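Local coordinates for protein acyl-coenzyme A thioesterase THEM4 (Rhodococcus sp., PDB 2OV9) that probably hydrolyses fatty acyl-CoA thioesters, such as octanoyl-, decanoyl- and oleoyl-CoA, to the free fatty acid and coenzyme A, at residues V27-R35 and G93-P101. Residues are numbered along the deposited sequence; the frame is centred on the assembly and turned at random.
Sequences VDRATDAAR and GPENALAPP
Helix 26-43 of the N-terminal helical domain packs on a loop of two type I turns, 93-96 and 96-99, and Arg35 of the helix donates to three of the loop's carbonyls. The Arg35 chain runs extended from CG to NE and passes Ala97. Arg35 NE donates to Ala99 O at 2.8 Å, nearly along the C=O axis. Arg35 NH2 donates to Pro94 O at 3.1 Å and to Asn96 O at 3.0 Å, in each case from well above the carbonyl plane. Asn96 O also takes the turn bond from Ala99 N, which arrives on the other face. Pro101, after a cis peptide bond, sets its CD over the centre of the Arg35 guanidinium, 3.8 Å from Arg35 CZ, and Thr31 CG2 lies over the opposite face, toward the rim. Arg35 NH1 makes a weak salt bridge to Asp32 OD1. A water joins NH1 to Asp28 O and Pro94 O. A leucine in place of Arg35 would probably leave the carbonyls of Pro94 and Ala99 without this donor and Asp32 without this weak salt bridge. Nearer the start of the helix, Thr31 CG2 lies anti to the backbone N and meets Pro94 O at 3.3 Å. Glu95 CG packs on Val27 CG1, and Glu95 OE2 comes within 2.4 Å of Asp28 OD1. Glu95 OE1 pairs with Arg87 and with Arg46 of the second subunit. Ala34 CB touches Ala97 CB, and Leu41 of the second subunit packs on Ala34. The contact thus joins the N-terminal helical domain to the loop leading into the strands of the hot-dog thioesterase fold, beside the second subunit.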
ATOM      1  N   VAL B  27     -21.567   4.257   4.451  1.00 38.98           N
ATOM      2  CA  VAL B  27     -20.454   3.381   4.137  1.00 38.78           C
ATOM      3  C   VAL B  27     -19.098   4.037   4.498  1.00 37.86           C
ATOM      4  O   VAL B  27     -18.171   3.362   4.940  1.00 37.86           O
ATOM      5  CB  VAL B  27     -20.553   2.923   2.650  1.00 38.51           C
ATOM      6  CG1 VAL B  27     -20.321   4.101   1.684  1.00 38.21           C
ATOM      7  CG2 VAL B  27     -19.649   1.756   2.372  1.00 38.65           C
ATOM      8  N   ASP B  28     -18.987   5.356   4.336  1.00 37.53           N
ATOM      9  CA  ASP B  28     -17.733   6.025   4.666  1.00 37.05           C
ATOM     10  C   ASP B  28     -17.465   5.982   6.161  1.00 36.61           C
ATOM     11  O   ASP B  28     -16.313   5.867   6.581  1.00 36.15           O
ATOM     12  CB  ASP B  28     -17.710   7.476   4.148  1.00 36.95           C
ATOM     13  CG  ASP B  28     -17.559   7.559   2.621  1.00 37.35           C
ATOM     14  OD1 ASP B  28     -17.469   6.508   1.952  1.00 38.90           O
ATOM     15  OD2 ASP B  28     -17.543   8.681   2.087  1.00 38.15           O
ATOM     16  N   ARG B  29     -18.528   6.066   6.964  1.00 35.83           N
ATOM     17  CA  ARG B  29     -18.384   5.997   8.415  0.50 36.20           C
ATOM     18  C   ARG B  29     -17.920   4.597   8.829  1.00 35.65           C
ATOM     19  O   ARG B  29     -17.097   4.443   9.741  1.00 36.19           O
ATOM     20  CB  ARG B  29     -19.692   6.399   9.117  0.50 36.12           C
ATOM     21  CG  ARG B  29     -19.959   7.914   9.106  0.50 37.35           C
ATOM     22  CD  ARG B  29     -21.312   8.273   9.730  0.50 37.47           C
ATOM     23  NE  ARG B  29     -21.787   9.591   9.305  0.50 42.12           N
ATOM     24  CZ  ARG B  29     -22.882  10.190   9.780  0.50 43.01           C
ATOM     25  NH1 ARG B  29     -23.626   9.601  10.710  0.50 44.39           N
ATOM     26  NH2 ARG B  29     -23.232  11.389   9.331  0.50 44.34           N
ATOM     27  N   ALA B  30     -18.424   3.580   8.140  1.00 34.81           N
ATOM     28  CA  ALA B  30     -18.053   2.202   8.419  1.00 34.45           C
ATOM     29  C   ALA B  30     -16.599   1.951   8.022  1.00 34.27           C
ATOM     30  O   ALA B  30     -15.870   1.275   8.755  1.00 35.40           O
ATOM     31  CB  ALA B  30     -18.972   1.243   7.656  1.00 34.39           C
ATOM     32  N   THR B  31     -16.193   2.495   6.874  1.00 33.88           N
ATOM     33  CA  THR B  31     -14.811   2.362   6.406  1.00 33.77           C
ATOM     34  C   THR B  31     -13.855   3.069   7.382  1.00 33.92           C
ATOM     35  O   THR B  31     -12.789   2.531   7.715  1.00 33.78           O
ATOM     36  CB  THR B  31     -14.627   2.870   4.966  1.00 34.03           C
ATOM     37  OG1 THR B  31     -15.536   2.174   4.098  1.00 34.03           O
ATOM     38  CG2 THR B  31     -13.213   2.616   4.491  1.00 32.50           C
ATOM     39  N   ASP B  32     -14.232   4.251   7.842  1.00 34.15           N
ATOM     40  CA  ASP B  32     -13.439   4.906   8.896  1.00 37.05           C
ATOM     41  C   ASP B  32     -13.291   4.046  10.146  1.00 36.02           C
ATOM     42  O   ASP B  32     -12.222   4.039  10.771  1.00 37.20           O
ATOM     43  CB  ASP B  32     -14.011   6.259   9.281  1.00 37.17           C
ATOM     44  CG  ASP B  32     -13.548   7.357   8.356  1.00 43.30           C
ATOM     45  OD1 ASP B  32     -12.428   7.252   7.772  1.00 47.76           O
ATOM     46  OD2 ASP B  32     -14.317   8.332   8.206  1.00 48.49           O
ATOM     47  N   ALA B  33     -14.353   3.333  10.517  1.00 36.76           N
ATOM     48  CA  ALA B  33     -14.328   2.469  11.694  1.00 35.96           C
ATOM     49  C   ALA B  33     -13.410   1.267  11.453  1.00 36.49           C
ATOM     50  O   ALA B  33     -12.641   0.886  12.342  1.00 36.70           O
ATOM     51  CB  ALA B  33     -15.727   2.012  12.028  1.00 36.27           C
ATOM     52  N   ALA B  34     -13.486   0.673  10.258  1.00 36.01           N
ATOM     53  CA  ALA B  34     -12.521  -0.342   9.843  1.00 35.64           C
ATOM     54  C   ALA B  34     -11.075   0.124   9.904  1.00 35.08           C
ATOM     55  O   ALA B  34     -10.207  -0.613  10.395  1.00 35.47           O
ATOM     56  CB  ALA B  34     -12.843  -0.882   8.435  1.00 35.40           C
ATOM     57  N   ARG B  35     -10.798   1.336   9.425  1.00 33.67           N
ATOM     58  CA  ARG B  35      -9.432   1.870   9.487  1.00 33.31           C
ATOM     59  C   ARG B  35      -8.976   1.931  10.944  1.00 33.63           C
ATOM     60  O   ARG B  35      -7.808   1.690  11.256  1.00 32.61           O
ATOM     61  CB  ARG B  35      -9.360   3.277   8.867  1.00 32.73           C
ATOM     62  CG  ARG B  35      -9.585   3.316   7.357  1.00 32.24           C
ATOM     63  CD  ARG B  35      -9.289   4.734   6.762  1.00 32.12           C
ATOM     64  NE  ARG B  35      -9.524   4.729   5.328  1.00 31.61           N
ATOM     65  CZ  ARG B  35     -10.647   5.148   4.763  1.00 32.01           C
ATOM     66  NH1 ARG B  35     -11.622   5.657   5.518  1.00 35.36           N
ATOM     67  NH2 ARG B  35     -10.798   5.074   3.458  1.00 30.34           N
ATOM     68  N   GLY B  93      -9.185   6.139  -1.879  1.00 34.85           N
ATOM     69  CA  GLY B  93     -10.548   5.596  -1.894  1.00 35.16           C
ATOM     70  C   GLY B  93     -11.262   5.718  -0.557  1.00 34.49           C
ATOM     71  O   GLY B  93     -10.824   5.132   0.416  1.00 34.62           O
ATOM     72  N   PRO B  94     -12.374   6.477  -0.506  1.00 34.81           N
ATOM     73  CA  PRO B  94     -13.084   6.644   0.776  1.00 34.02           C
ATOM     74  C   PRO B  94     -13.641   5.345   1.330  1.00 33.67           C
ATOM     75  O   PRO B  94     -13.738   5.203   2.541  1.00 33.11           O
ATOM     76  CB  PRO B  94     -14.228   7.598   0.438  1.00 34.53           C
ATOM     77  CG  PRO B  94     -13.826   8.264  -0.837  1.00 36.31           C
ATOM     78  CD  PRO B  94     -13.013   7.248  -1.592  1.00 35.24           C
ATOM     79  N   GLU B  95     -13.995   4.403   0.456  1.00 33.09           N
ATOM     80  CA  GLU B  95     -14.512   3.128   0.905  1.00 33.70           C
ATOM     81  C   GLU B  95     -13.436   2.045   0.934  1.00 33.29           C
ATOM     82  O   GLU B  95     -13.740   0.850   1.117  1.00 32.78           O
ATOM     83  CB  GLU B  95     -15.720   2.688   0.059  1.00 35.02           C
ATOM     84  CG  GLU B  95     -17.001   3.450   0.376  1.00 38.03           C
ATOM     85  CD  GLU B  95     -17.333   4.559  -0.625  1.00 44.24           C
ATOM     86  OE1 GLU B  95     -17.883   4.256  -1.708  1.00 46.28           O
ATOM     87  OE2 GLU B  95     -17.119   5.748  -0.309  1.00 46.52           O
ATOM     88  N   ASN B  96     -12.178   2.469   0.778  1.00 32.86           N
ATOM     89  CA  ASN B  96     -11.061   1.541   0.751  1.00 32.39           C
ATOM     90  C   ASN B  96     -10.239   1.707   2.020  1.00 32.70           C
ATOM     91  O   ASN B  96      -9.504   2.666   2.159  1.00 31.81           O
ATOM     92  CB  ASN B  96     -10.230   1.735  -0.524  1.00 33.07           C
ATOM     93  CG  ASN B  96      -9.185   0.666  -0.696  1.00 33.84           C
ATOM     94  OD1 ASN B  96      -8.707   0.081   0.290  1.00 32.34           O
ATOM     95  ND2 ASN B  96      -8.819   0.395  -1.945  1.00 34.16           N
ATOM     96  N   ALA B  97     -10.399   0.783   2.973  1.00 32.25           N
ATOM     97  CA  ALA B  97      -9.777   0.958   4.277  1.00 32.81           C
ATOM     98  C   ALA B  97      -8.251   0.875   4.250  1.00 33.36           C
ATOM     99  O   ALA B  97      -7.603   1.262   5.227  1.00 33.57           O
ATOM    100  CB  ALA B  97     -10.374   0.002   5.335  1.00 31.74           C
ATOM    101  N   LEU B  98      -7.686   0.429   3.125  1.00 33.81           N
ATOM    102  CA  LEU B  98      -6.227   0.496   2.899  1.00 34.91           C
ATOM    103  C   LEU B  98      -5.736   1.908   2.679  1.00 34.28           C
ATOM    104  O   LEU B  98      -4.557   2.184   2.921  1.00 34.46           O
ATOM    105  CB  LEU B  98      -5.813  -0.304   1.646  1.00 34.48           C
ATOM    106  CG  LEU B  98      -5.483  -1.787   1.873  1.00 36.29           C
ATOM    107  CD1 LEU B  98      -6.623  -2.489   2.472  1.00 36.64           C
ATOM    108  CD2 LEU B  98      -5.101  -2.451   0.541  1.00 37.22           C
ATOM    109  N   ALA B  99      -6.621   2.775   2.167  1.00 33.53           N
ATOM    110  CA  ALA B  99      -6.278   4.168   1.868  1.00 32.84           C
ATOM    111  C   ALA B  99      -6.222   4.994   3.148  1.00 32.51           C
ATOM    112  O   ALA B  99      -7.062   4.825   4.024  1.00 32.49           O
ATOM    113  CB  ALA B  99      -7.308   4.761   0.841  1.00 33.05           C
ATOM    114  N   PRO B 100      -5.197   5.859   3.305  1.00 32.65           N
ATOM    115  CA  PRO B 100      -5.185   6.656   4.522  1.00 32.33           C
ATOM    116  C   PRO B 100      -6.528   7.278   4.925  1.00 32.57           C
ATOM    117  O   PRO B 100      -6.882   7.149   6.083  1.00 33.11           O
ATOM    118  CB  PRO B 100      -4.103   7.710   4.239  1.00 32.74           C
ATOM    119  CG  PRO B 100      -3.106   6.931   3.440  1.00 32.75           C
ATOM    120  CD  PRO B 100      -3.984   6.099   2.494  1.00 32.85           C
ATOM    121  N   PRO B 101      -7.301   7.914   3.994  1.00 32.50           N
ATOM    122  CA  PRO B 101      -7.103   8.201   2.581  1.00 32.56           C
ATOM    123  C   PRO B 101      -6.466   9.554   2.361  1.00 32.81           C
ATOM    124  O   PRO B 101      -6.559  10.451   3.214  1.00 33.10           O
ATOM    125  CB  PRO B 101      -8.527   8.198   2.008  1.00 31.38           C
ATOM    126  CG  PRO B 101      -9.411   8.645   3.145  1.00 31.52           C
ATOM    127  CD  PRO B 101      -8.626   8.385   4.445  1.00 32.64           C
TER
HETATM  128  O   HOH W   1     -14.147   6.640   4.525  1.00 39.34           O